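Local coordinates for protein VP1 (Merkel cell polyomavirus, PDB 4FMH) that builds the icosahedral capsid of the virus as disulfide-linked pentamers and, through its jelly-roll domain, binds sialylated glycans, probably as receptors on the host cell, at residues L12-G17 with T281-W286; L26-R31 with S71-S76; E93-K98 with V235-N240; P141-G146 with K186-K191. All coordinates share one frame; numbering follows the deposited sequence. Where two conformers were deposited one is given.

Interaction 1 (L12-G17 with T281-W286); sequences LSVVTG and TLRKRW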
loop_
_atom_site.group_PDB
_atom_site.type_symbol
_atom_site.label_atom_id
_atom_site.label_comp_id
_atom_site.label_asym_id
_atom_site.label_seq_id
_atom_site.Cartn_x
_atom_site.Cartn_y
_atom_site.Cartn_z
ATOM N N LEU B 12 26.193 16.929 27.326
ATOM C CA LEU B 12 25.642 17.606 28.502
ATOM C C LEU B 12 24.309 18.273 28.167
ATOM O O LEU B 12 23.574 17.786 27.313
ATOM C CB LEU B 12 26.654 18.598 29.104
ATOM C CG LEU B 12 28.068 18.083 29.396
ATOM C CD1 LEU B 12 28.944 19.208 29.927
ATOM C CD2 LEU B 12 28.056 16.909 30.377
ATOM N N SER B 13 24.005 19.381 28.839
ATOM C CA SER B 13 22.713 20.044 28.699
ATOM C C SER B 13 22.599 20.880 27.425
ATOM O O SER B 13 23.598 21.338 26.873
ATOM C CB SER B 13 22.455 20.925 29.920
ATOM O OG SER B 13 23.566 21.768 30.157
ATOM N N VAL B 14 21.366 21.067 26.965
ATOM C CA VAL B 14 21.070 21.978 25.864
ATOM C C VAL B 14 21.387 23.411 26.307
ATOM O O VAL B 14 21.077 23.792 27.435
ATOM C CB VAL B 14 19.584 21.835 25.405
ATOM C CG1 VAL B 14 19.138 23.008 24.545
ATOM C CG2 VAL B 14 19.380 20.520 24.654
ATOM N N VAL B 15 22.026 24.181 25.428
ATOM C CA VAL B 15 22.345 25.583 25.710
ATOM C C VAL B 15 21.067 26.426 25.718
ATOM O O VAL B 15 20.281 26.382 24.777
ATOM C CB VAL B 15 23.352 26.164 24.672
ATOM C CG1 VAL B 15 23.630 27.647 24.935
ATOM C CG2 VAL B 15 24.651 25.371 24.675
ATOM N N THR B 16 20.853 27.175 26.796
ATOM C CA THR B 16 19.721 28.100 26.866
ATOM C C THR B 16 20.188 29.504 26.507
ATOM O O THR B 16 21.277 29.924 26.898
ATOM C CB THR B 16 19.053 28.112 28.258
ATOM O OG1 THR B 16 20.020 28.471 29.253
ATOM C CG2 THR B 16 18.461 26.742 28.591
ATOM N N GLY B 17 19.366 30.220 25.749
ATOM C CA GLY B 17 19.710 31.566 25.321
ATOM C C GLY B 17 18.936 32.014 24.102
ATOM O O GLY B 17 18.196 31.231 23.498
ATOM N N THR B 281 16.938 22.217 11.229
ATOM C CA THR B 281 16.932 23.016 12.451
ATOM C C THR B 281 17.993 22.479 13.393
ATOM O O THR B 281 18.042 21.276 13.661
ATOM C CB THR B 281 15.549 22.982 13.152
ATOM O OG1 THR B 281 14.559 23.515 12.270
ATOM C CG2 THR B 281 15.552 23.803 14.441
ATOM N N LEU B 282 18.843 23.374 13.891
ATOM C CA LEU B 282 19.893 22.987 14.824
ATOM C C LEU B 282 19.848 23.826 16.097
ATOM O O LEU B 282 19.424 24.982 16.080
ATOM C CB LEU B 282 21.279 23.073 14.172
ATOM C CG LEU B 282 21.483 22.368 12.824
ATOM C CD1 LEU B 282 21.289 23.356 11.689
ATOM C CD2 LEU B 282 22.872 21.748 12.743
ATOM N N ARG B 283 20.273 23.226 17.202
ATOM C CA ARG B 283 20.375 23.942 18.469
ATOM C C ARG B 283 21.774 23.763 19.053
ATOM O O ARG B 283 22.482 22.818 18.703
ATOM C CB ARG B 283 19.316 23.452 19.463
ATOM C CG ARG B 283 19.521 22.017 19.922
ATOM C CD ARG B 283 18.487 21.583 20.929
ATOM N NE ARG B 283 18.604 20.152 21.187
ATOM C CZ ARG B 283 17.636 19.394 21.689
ATOM N NH1 ARG B 283 16.466 19.926 22.003
ATOM N NH2 ARG B 283 17.844 18.100 21.877
ATOM N N LYS B 284 22.166 24.675 19.939
ATOM C CA LYS B 284 23.464 24.597 20.599
ATOM C C LYS B 284 23.414 23.608 21.763
ATOM O O LYS B 284 22.474 23.619 22.560
ATOM C CB LYS B 284 23.901 25.977 21.090
ATOM C CG LYS B 284 24.151 27.000 19.988
ATOM C CD LYS B 284 24.442 28.377 20.582
ATOM C CE LYS B 284 24.564 29.439 19.505
ATOM N NZ LYS B 284 24.901 30.775 20.072
ATOM N N ARG B 285 24.424 22.749 21.844
ATOM C CA ARG B 285 24.508 21.734 22.892
ATOM C C ARG B 285 25.886 21.738 23.555
ATOM O O ARG B 285 26.902 21.754 22.866
ATOM C CB ARG B 285 24.222 20.345 22.295
ATOM C CG ARG B 285 24.488 19.174 23.241
ATOM C CD ARG B 285 23.332 18.955 24.208
ATOM N NE ARG B 285 22.233 18.250 23.560
ATOM C CZ ARG B 285 21.408 17.410 24.175
ATOM N NH1 ARG B 285 21.548 17.156 25.473
ATOM N NH2 ARG B 285 20.448 16.807 23.483
ATOM N N TRP B 286 25.911 21.717 24.887
ATOM C CA TRP B 286 27.164 21.570 25.642
ATOM C C TRP B 286 27.652 20.125 25.579
ATOM O O TRP B 286 26.864 19.191 25.776
ATOM C CB TRP B 286 26.975 21.963 27.113
ATOM C CG TRP B 286 26.862 23.435 27.372
ATOM C CD1 TRP B 286 25.746 24.110 27.774
ATOM C CD2 TRP B 286 27.906 24.409 27.270
ATOM N NE1 TRP B 286 26.026 25.445 27.915
ATOM C CE2 TRP B 286 27.345 25.658 27.618
ATOM C CE3 TRP B 286 29.262 24.350 26.915
ATOM C CZ2 TRP B 286 28.096 26.842 27.626
ATOM C CZ3 TRP B 286 30.010 25.531 26.922
ATOM C CH2 TRP B 286 29.420 26.759 27.270
HETATM O O HOH W 1 20.109 25.240 22.450
#
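L12 and W286 join the first and last strands of the chain in the VP1 jelly roll: the start of strand 11-28 runs antiparallel to the end of strand 269-287, the short axes 4.9 Å apart and inclined at 156°. L12 N donates to W286 O, and the L12 CB lies beside the same carbonyl. The carbonyl of L12 turns to a side chain instead, accepting R285 NH1 at 2.8 Å; the oxygen sits at the edge of the guanidinium, 8° out of its plane. R285 reaches it because its chain, bent at chi2 (81°) and chi3, folds back toward strand 11-28. S13 contributes mainly backbone, its O taking W286 N at 3.1 Å. At V14, which forms a non-hydrogen-bonded pair with R285, CG2 lies over the centres of two guanidinium groups, 3.6 Å from R283 CZ and 3.7 Å from R285 CZ. Both arginines send NE to E93 OE1 on strand 89-101, so the methyl packs against groups already fixed by salt bridges. V15 N then bonds to K284 O at 3.0 Å, approaching from above the carbonyl plane, while a water donates to both V15 O and K284 O and so bridges the two carbonyls. The V15 CB rests against the K284 CB, whose lysine chain leads away from the contact. V15 also makes a CH-pi contact with W286: its CG2 stands 3.7 Å from the centroid of the five-membered ring, over the face and shifted toward CD1 and NE1.

Interaction 2 (L26-R31 with S71-S76); sequences LYLNPR and SVARVS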
loop_
_atom_site.group_PDB
_atom_site.type_symbol
_atom_site.label_atom_id
_atom_site.label_comp_id
_atom_site.label_asym_id
_atom_site.label_seq_id
_atom_site.Cartn_x
_atom_site.Cartn_y
_atom_site.Cartn_z
ATOM N N LEU B 26 19.406 24.320 2.065
ATOM C CA LEU B 26 20.182 23.983 0.880
ATOM C C LEU B 26 19.371 23.094 -0.040
ATOM O O LEU B 26 18.303 22.592 0.321
ATOM C CB LEU B 26 21.502 23.279 1.234
ATOM C CG LEU B 26 21.411 21.901 1.904
ATOM C CD1 LEU B 26 22.520 20.958 1.425
ATOM C CD2 LEU B 26 21.442 22.056 3.410
ATOM N N TYR B 27 19.905 22.916 -1.237
ATOM C CA TYR B 27 19.389 21.955 -2.192
ATOM C C TYR B 27 20.575 21.214 -2.791
ATOM O O TYR B 27 21.688 21.750 -2.859
ATOM C CB TYR B 27 18.529 22.631 -3.268
ATOM C CG TYR B 27 19.292 23.575 -4.172
ATOM C CD1 TYR B 27 19.946 23.102 -5.315
ATOM C CD2 TYR B 27 19.358 24.943 -3.892
ATOM C CE1 TYR B 27 20.654 23.963 -6.148
ATOM C CE2 TYR B 27 20.065 25.816 -4.719
ATOM C CZ TYR B 27 20.703 25.315 -5.849
ATOM O OH TYR B 27 21.400 26.162 -6.676
ATOM N N LEU B 28 20.330 19.983 -3.218
ATOM C CA LEU B 28 21.345 19.182 -3.869
ATOM C C LEU B 28 20.799 18.692 -5.199
ATOM O O LEU B 28 19.787 17.986 -5.237
ATOM C CB LEU B 28 21.739 17.987 -2.991
ATOM C CG LEU B 28 22.615 18.270 -1.762
ATOM C CD1 LEU B 28 22.690 17.036 -0.852
ATOM C CD2 LEU B 28 24.020 18.709 -2.182
ATOM N N ASN B 29 21.458 19.075 -6.287
ATOM C CA ASN B 29 21.090 18.554 -7.608
ATOM C C ASN B 29 21.579 17.128 -7.800
ATOM O O ASN B 29 22.598 16.738 -7.220
ATOM C CB ASN B 29 21.612 19.459 -8.718
ATOM C CG ASN B 29 20.674 20.603 -9.016
ATOM O OD1 ASN B 29 19.464 20.407 -9.189
ATOM N ND2 ASN B 29 21.223 21.812 -9.075
ATOM N N PRO B 30 20.850 16.336 -8.612
ATOM C CA PRO B 30 21.167 14.910 -8.730
ATOM C C PRO B 30 22.447 14.651 -9.526
ATOM O O PRO B 30 22.797 15.436 -10.420
ATOM C CB PRO B 30 19.944 14.341 -9.462
ATOM C CG PRO B 30 19.429 15.472 -10.260
ATOM C CD PRO B 30 19.682 16.711 -9.430
ATOM N N ARG B 31 23.140 13.569 -9.181
ATOM C CA ARG B 31 24.384 13.191 -9.851
ATOM C C ARG B 31 24.233 11.801 -10.481
ATOM O O ARG B 31 24.796 10.804 -10.007
ATOM C CB ARG B 31 25.570 13.255 -8.874
ATOM C CG ARG B 31 25.789 14.624 -8.195
ATOM C CD ARG B 31 25.986 15.759 -9.206
ATOM N NE ARG B 31 26.179 17.063 -8.567
ATOM C CZ ARG B 31 25.654 18.207 -9.011
ATOM N NH1 ARG B 31 24.879 18.221 -10.090
ATOM N NH2 ARG B 31 25.888 19.342 -8.365
ATOM N N SER B 71 24.550 12.331 -3.773
ATOM C CA SER B 71 24.794 13.758 -3.626
ATOM C C SER B 71 25.231 13.996 -2.198
ATOM O O SER B 71 24.769 13.309 -1.286
ATOM C CB SER B 71 23.540 14.583 -3.932
ATOM O OG SER B 71 23.213 14.499 -5.304
ATOM N N VAL B 72 26.130 14.957 -2.006
ATOM C CA VAL B 72 26.581 15.316 -0.662
ATOM C C VAL B 72 27.105 16.751 -0.602
ATOM O O VAL B 72 27.736 17.246 -1.545
ATOM C CB VAL B 72 27.602 14.276 -0.068
ATOM C CG1 VAL B 72 28.668 13.914 -1.070
ATOM C CG2 VAL B 72 28.229 14.770 1.239
ATOM N N ALA B 73 26.792 17.421 0.500
ATOM C CA ALA B 73 27.375 18.722 0.808
ATOM C C ALA B 73 27.762 18.781 2.276
ATOM O O ALA B 73 27.102 18.174 3.126
ATOM C CB ALA B 73 26.401 19.853 0.463
ATOM N N ARG B 74 28.847 19.504 2.554
ATOM C CA ARG B 74 29.197 19.908 3.912
ATOM C C ARG B 74 28.843 21.386 4.082
ATOM O O ARG B 74 29.310 22.232 3.317
ATOM C CB ARG B 74 30.687 19.682 4.187
ATOM C CG ARG B 74 31.115 20.034 5.619
ATOM C CD ARG B 74 32.632 20.071 5.771
ATOM N NE ARG B 74 33.037 20.493 7.115
ATOM C CZ ARG B 74 33.096 21.759 7.532
ATOM N NH1 ARG B 74 32.771 22.759 6.718
ATOM N NH2 ARG B 74 33.475 22.031 8.777
ATOM N N VAL B 75 28.013 21.693 5.078
ATOM C CA VAL B 75 27.628 23.075 5.356
ATOM C C VAL B 75 28.434 23.591 6.543
ATOM O O VAL B 75 28.448 22.964 7.613
ATOM C CB VAL B 75 26.111 23.219 5.648
ATOM C CG1 VAL B 75 25.720 24.695 5.778
ATOM C CG2 VAL B 75 25.280 22.531 4.562
ATOM N N SER B 76 29.130 24.708 6.328
ATOM C CA SER B 76 29.848 25.409 7.391
ATOM C C SER B 76 28.873 26.136 8.308
ATOM O O SER B 76 28.013 26.890 7.846
ATOM C CB SER B 76 30.861 26.391 6.799
ATOM O OG SER B 76 31.943 25.683 6.220
HETATM O O HOH W 2 20.576 15.374 -5.326
HETATM O O HOH W 3 22.631 12.188 -6.781
#
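S71, L28 and L26 have the largest areas buried here, in a contact between the end of strand 11-28 and strand 71-76. Both strands belong to the curled antiparallel sheet of the jelly roll but are not paired with each other: their axes are 7.9 Å apart, and they pack face to face through side chains and water. S71 CB packs against L28, 4.0 Å from its CB, whereas S71 OG faces the loop at N29-R31. Two waters hold that hydroxyl: one, 2.8 Å from OG, donates to L28 O, and the other, at the same distance, accepts from R31 N. The serine side chain is thus joined through water to the backbone of 26-31 at two points. L28 spreads its branches along the opposing strand, CD1 over S71 CB and CD2 3.7 Å from A73 CB. In the conformer given, L26 extends the apolar row: CD1 meets A73 CB at 4.1 Å and CD2 meets V75 CG2 at 4.0 Å. R31 adds its CG near the serine hydroxyl, but its guanidinium pairs with D192. Each strand pairs through its backbone with another: L26 and L28 with F278 and R276 of strand 269-287, S71 and A73 with C255 and I253 of strand 250-263.

Interaction 3 (E93-K98 with V235-N240); sequences EAISVK and VLLDEN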
loop_
_atom_site.group_PDB
_atom_site.type_symbol
_atom_site.label_atom_id
_atom_site.label_comp_id
_atom_site.label_asym_id
_atom_site.label_seq_id
_atom_site.Cartn_x
_atom_site.Cartn_y
_atom_site.Cartn_z
ATOM N N GLU B 93 23.748 20.881 17.225
ATOM C CA GLU B 93 23.033 19.608 17.264
ATOM C C GLU B 93 21.834 19.690 16.325
ATOM O O GLU B 93 20.951 20.523 16.525
ATOM C CB GLU B 93 22.576 19.321 18.696
ATOM C CG GLU B 93 21.733 18.062 18.882
ATOM C CD GLU B 93 21.057 17.998 20.245
ATOM O OE1 GLU B 93 21.156 18.974 21.031
ATOM O OE2 GLU B 93 20.417 16.966 20.527
ATOM N N ALA B 94 21.808 18.836 15.303
ATOM C CA ALA B 94 20.689 18.801 14.353
ATOM C C ALA B 94 19.495 18.098 14.981
ATOM O O ALA B 94 19.602 16.941 15.391
ATOM C CB ALA B 94 21.099 18.096 13.062
ATOM N N ILE B 95 18.360 18.787 15.063
ATOM C CA ILE B 95 17.207 18.233 15.787
ATOM C C ILE B 95 16.022 17.832 14.900
ATOM O O ILE B 95 15.254 16.934 15.255
ATOM C CB ILE B 95 16.758 19.128 16.974
ATOM C CG1 ILE B 95 16.140 20.450 16.486
ATOM C CG2 ILE B 95 17.941 19.357 17.937
ATOM C CD1 ILE B 95 15.598 21.330 17.618
ATOM N N SER B 96 15.885 18.486 13.752
ATOM C CA SER B 96 14.829 18.141 12.802
ATOM C C SER B 96 15.180 18.632 11.414
ATOM O O SER B 96 16.039 19.503 11.250
ATOM C CB SER B 96 13.476 18.725 13.234
ATOM O OG SER B 96 13.539 20.137 13.357
ATOM N N VAL B 97 14.510 18.059 10.416
ATOM C CA VAL B 97 14.705 18.445 9.032
ATOM C C VAL B 97 13.382 18.380 8.278
ATOM O O VAL B 97 12.580 17.463 8.487
ATOM C CB VAL B 97 15.792 17.566 8.327
ATOM C CG1 VAL B 97 15.446 16.076 8.403
ATOM C CG2 VAL B 97 16.008 18.004 6.875
ATOM N N LYS B 98 13.160 19.373 7.427
ATOM C CA LYS B 98 12.117 19.315 6.414
ATOM C C LYS B 98 12.829 19.093 5.099
ATOM O O LYS B 98 13.713 19.867 4.721
ATOM C CB LYS B 98 11.319 20.620 6.345
ATOM C CG LYS B 98 10.346 20.828 7.481
ATOM C CD LYS B 98 9.427 21.993 7.169
ATOM C CE LYS B 98 8.214 22.001 8.075
ATOM N NZ LYS B 98 7.328 23.149 7.744
ATOM N N VAL B 235 12.119 14.175 12.769
ATOM C CA VAL B 235 12.825 14.456 14.013
ATOM C C VAL B 235 14.099 13.611 14.028
ATOM O O VAL B 235 14.056 12.414 13.724
ATOM C CB VAL B 235 11.929 14.158 15.245
ATOM C CG1 VAL B 235 12.712 14.290 16.545
ATOM C CG2 VAL B 235 10.717 15.097 15.263
ATOM N N LEU B 236 15.228 14.244 14.363
ATOM C CA LEU B 236 16.548 13.607 14.230
ATOM C C LEU B 236 17.125 13.121 15.562
ATOM O O LEU B 236 18.217 12.555 15.605
ATOM C CB LEU B 236 17.536 14.558 13.533
ATOM C CG LEU B 236 17.178 15.008 12.107
ATOM C CD1 LEU B 236 18.067 16.159 11.662
ATOM C CD2 LEU B 236 17.263 13.841 11.100
ATOM N N LEU B 237 16.383 13.347 16.643
ATOM C CA LEU B 237 16.797 12.918 17.971
ATOM C C LEU B 237 16.786 11.402 18.075
ATOM O O LEU B 237 15.887 10.744 17.542
ATOM C CB LEU B 237 15.886 13.517 19.052
ATOM C CG LEU B 237 15.701 15.037 19.096
ATOM C CD1 LEU B 237 14.910 15.431 20.353
ATOM C CD2 LEU B 237 17.040 15.781 19.041
ATOM N N ASP B 238 17.794 10.854 18.749
ATOM C CA ASP B 238 17.839 9.421 19.007
ATOM C C ASP B 238 16.968 9.100 20.228
ATOM O O ASP B 238 16.254 9.972 20.732
ATOM C CB ASP B 238 19.289 8.925 19.169
ATOM C CG ASP B 238 20.006 9.528 20.383
ATOM O OD1 ASP B 238 19.350 10.093 21.286
ATOM O OD2 ASP B 238 21.251 9.422 20.440
ATOM N N GLU B 239 17.024 7.854 20.695
ATOM C CA GLU B 239 16.221 7.421 21.847
ATOM C C GLU B 239 16.550 8.198 23.131
ATOM O O GLU B 239 15.715 8.297 24.032
ATOM C CB GLU B 239 16.349 5.905 22.075
ATOM C CG GLU B 239 17.759 5.416 22.423
ATOM C CD GLU B 239 18.597 5.017 21.207
ATOM O OE1 GLU B 239 18.437 5.607 20.110
ATOM O OE2 GLU B 239 19.439 4.105 21.362
ATOM N N ASN B 240 17.758 8.752 23.200
ATOM C CA ASN B 240 18.194 9.526 24.363
ATOM C C ASN B 240 17.892 11.027 24.255
ATOM O O ASN B 240 18.216 11.796 25.160
ATOM C CB ASN B 240 19.688 9.298 24.623
ATOM C CG ASN B 240 20.026 7.834 24.874
ATOM O OD1 ASN B 240 19.460 7.195 25.761
ATOM N ND2 ASN B 240 20.957 7.301 24.089
#
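A short antiparallel bridge, backed by leucine packing, fastens the loop that follows strand 234-235 to strand 89-101 of the jelly roll. S96 and V235 form its non-hydrogen-bonded pair, their CA atoms 4.4 Å apart. Next to it, L236 N donates to I95 O at 2.8 Å; the bond is nearly straight at hydrogen, 173°, although the donor stands 51° above the carbonyl plane. Beyond this bond the loop turns away, and side chains take over. L236 lies across the strand, with CD1 over the S96 backbone and 3.9 Å from A94 CB, and CD2 3.9 Å from V97 CG1. Its CG, anti to the carbonyl carbon (chi1 -61°), carries both methyls to the side where A94 and V97 point. L236 CB lies 3.7 Å from A94 O, a buried carbonyl with no hydrogen-bond partner in the model. L237 serves the opposite side of the strand: CD2 touches I95 CG2 at 3.8 Å, the two side chains lying side by side and pointing the same way, and it also comes near E93 OE2. That carboxylate is held elsewhere, notably by R283, with G243 N bonded to OE2. I95 and S96 together face T281 as a classic beta bulge, so strand 89-101 stands between this loop and strand 269-287, while A94, V97 and L236 pack onto I137 and F135 of strand 131-138.

Interaction 4 (P141-G146 with K186-K191); sequences PLDLQG and KAKLDK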
loop_
_atom_site.group_PDB
_atom_site.type_symbol
_atom_site.label_atom_id
_atom_site.label_comp_id
_atom_site.label_asym_id
_atom_site.label_seq_id
_atom_site.Cartn_x
_atom_site.Cartn_y
_atom_site.Cartn_z
ATOM N N PRO B 141 30.865 12.762 7.830
ATOM C CA PRO B 141 30.485 12.050 6.607
ATOM C C PRO B 141 29.723 10.760 6.897
ATOM O O PRO B 141 29.988 10.092 7.907
ATOM C CB PRO B 141 31.831 11.712 5.954
ATOM C CG PRO B 141 32.806 12.694 6.518
ATOM C CD PRO B 141 32.320 13.022 7.896
ATOM N N LEU B 142 28.779 10.424 6.019
ATOM C CA LEU B 142 28.039 9.167 6.123
ATOM C C LEU B 142 28.984 7.986 5.877
ATOM O O LEU B 142 29.770 7.997 4.922
ATOM C CB LEU B 142 26.890 9.147 5.115
ATOM C CG LEU B 142 25.890 7.995 5.187
ATOM C CD1 LEU B 142 25.019 8.133 6.429
ATOM C CD2 LEU B 142 25.035 7.956 3.920
ATOM N N ASP B 143 28.920 6.989 6.753
ATOM C CA ASP B 143 29.730 5.786 6.595
ATOM C C ASP B 143 29.081 4.876 5.566
ATOM O O ASP B 143 27.872 4.651 5.610
ATOM C CB ASP B 143 29.889 5.052 7.931
ATOM C CG ASP B 143 30.662 5.875 8.961
ATOM O OD1 ASP B 143 31.841 6.185 8.701
ATOM O OD2 ASP B 143 30.089 6.212 10.023
ATOM N N LEU B 144 29.891 4.349 4.652
ATOM C CA LEU B 144 29.386 3.498 3.570
ATOM C C LEU B 144 29.904 2.072 3.653
ATOM O O LEU B 144 31.030 1.834 4.080
ATOM C CB LEU B 144 29.762 4.087 2.206
ATOM C CG LEU B 144 29.298 5.512 1.889
ATOM C CD1 LEU B 144 29.940 6.027 0.598
ATOM C CD2 LEU B 144 27.777 5.597 1.811
ATOM N N GLN B 145 29.068 1.133 3.222
ATOM C CA GLN B 145 29.441 -0.265 3.086
ATOM C C GLN B 145 29.364 -0.602 1.599
ATOM O O GLN B 145 28.384 -0.259 0.934
ATOM C CB GLN B 145 28.481 -1.159 3.889
ATOM C CG GLN B 145 28.620 -2.668 3.616
ATOM C CD GLN B 145 29.939 -3.257 4.104
ATOM O OE1 GLN B 145 30.254 -3.203 5.295
ATOM N NE2 GLN B 145 30.705 -3.854 3.185
ATOM N N GLY B 146 30.396 -1.266 1.084
ATOM C CA GLY B 146 30.397 -1.685 -0.319
ATOM C C GLY B 146 29.791 -3.067 -0.520
ATOM O O GLY B 146 30.069 -4.002 0.248
ATOM N N LYS B 186 34.742 -0.617 3.032
ATOM C CA LYS B 186 34.118 0.529 3.692
ATOM C C LYS B 186 34.685 1.848 3.174
ATOM O O LYS B 186 35.821 1.905 2.695
ATOM C CB LYS B 186 34.267 0.424 5.213
ATOM C CG LYS B 186 33.456 -0.722 5.825
ATOM C CD LYS B 186 33.422 -0.649 7.345
ATOM C CE LYS B 186 32.843 -1.919 7.951
ATOM N NZ LYS B 186 31.407 -2.063 7.660
ATOM N N ALA B 187 33.877 2.899 3.248
ATOM C CA ALA B 187 34.289 4.229 2.798
ATOM C C ALA B 187 33.466 5.288 3.510
ATOM O O ALA B 187 32.491 4.974 4.196
ATOM C CB ALA B 187 34.120 4.362 1.285
ATOM N N LYS B 188 33.869 6.544 3.348
ATOM C CA LYS B 188 33.096 7.665 3.863
ATOM C C LYS B 188 32.568 8.491 2.702
ATOM O O LYS B 188 33.297 8.755 1.748
ATOM C CB LYS B 188 33.948 8.507 4.817
ATOM C CG LYS B 188 34.508 7.675 5.952
ATOM C CD LYS B 188 34.899 8.486 7.156
ATOM C CE LYS B 188 35.262 7.551 8.298
ATOM N NZ LYS B 188 36.062 8.231 9.353
ATOM N N LEU B 189 31.294 8.872 2.770
ATOM C CA LEU B 189 30.691 9.696 1.722
ATOM C C LEU B 189 31.154 11.147 1.864
ATOM O O LEU B 189 30.527 11.966 2.549
ATOM C CB LEU B 189 29.158 9.576 1.736
ATOM C CG LEU B 189 28.341 10.328 0.676
ATOM C CD1 LEU B 189 28.830 10.057 -0.756
ATOM C CD2 LEU B 189 26.879 9.977 0.816
ATOM N N ASP B 190 32.272 11.451 1.217
ATOM C CA ASP B 190 32.932 12.741 1.407
ATOM C C ASP B 190 33.128 13.522 0.104
ATOM O O ASP B 190 33.790 14.562 0.091
ATOM C CB ASP B 190 34.268 12.548 2.141
ATOM C CG ASP B 190 35.217 11.599 1.414
ATOM O OD1 ASP B 190 35.004 11.314 0.214
ATOM O OD2 ASP B 190 36.190 11.137 2.050
ATOM N N LYS B 191 32.545 13.020 -0.983
ATOM C CA LYS B 191 32.686 13.652 -2.289
ATOM C C LYS B 191 31.407 13.516 -3.110
ATOM O O LYS B 191 30.933 12.403 -3.359
ATOM C CB LYS B 191 33.859 13.032 -3.041
ATOM C CG LYS B 191 34.464 13.904 -4.128
ATOM C CD LYS B 191 35.356 13.071 -5.058
ATOM C CE LYS B 191 36.735 12.739 -4.471
ATOM N NZ LYS B 191 36.739 11.972 -3.190
HETATM O O HOH W 4 28.219 12.159 3.967
#
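L144 and A187 form a hydrogen-bonded pair in an antiparallel sheet, with L144 N donating to A187 O at 2.7 Å and A187 N returning a longer bond to L144 O, 3.2 Å. From this anchor the L144 side chain reaches over strand 186-189: CB lies 3.5 Å from A187 O, CG passes at 4.0 Å from both that oxygen and L189 N, and CD1 ends 3.8 Å from L189 CB. Having CG anti to the carbonyl carbon (chi1 -57°) sends the branch toward L189, which also touches L142, CB to CB, on the same face. L189 N gives a nearly linear bond to L142 O (177° at hydrogen), and a water joins L142 N to L189 O. The other face carries polar pairs. There K186 NZ donates to Q145 OE1 at 2.9 Å while also pairing with D203. Q145 NE2 bonds to G146 O, which lies in the amide plane, and to D182 O, together fixing the amide's rotation. D143 and K188 run alongside one another, without contact of their charged atoms. Strand 142-146 is the middle of three; strand 200-202 pairs along its other edge, and W200 touches L144 and A187, which share a face. L142 reaches strand 131-138, and P141 and L189 reach strand 250-263.

From the N terminus, strand 11-28 opens interaction 1, which closes only near the C terminus and so encloses the other three. Farther along the same strand, interaction 2 closes a loop of 39 residues at strand 71-76. Interaction 3 opens after it on strand 89-101 and closes in the loop after strand 234-235; within that span, interaction 4 closes its own loop between strands 142-146 and 186-191. No contacts cross. Interactions 1, 2 and 3 bind parts of the main jelly-roll sheet, 1 and 3 touching through the neighbouring strands 269-287 and 89-101. Interaction 4 belongs to the small three-stranded sheet and meets interaction 2 where V72 packs on L189 and K191.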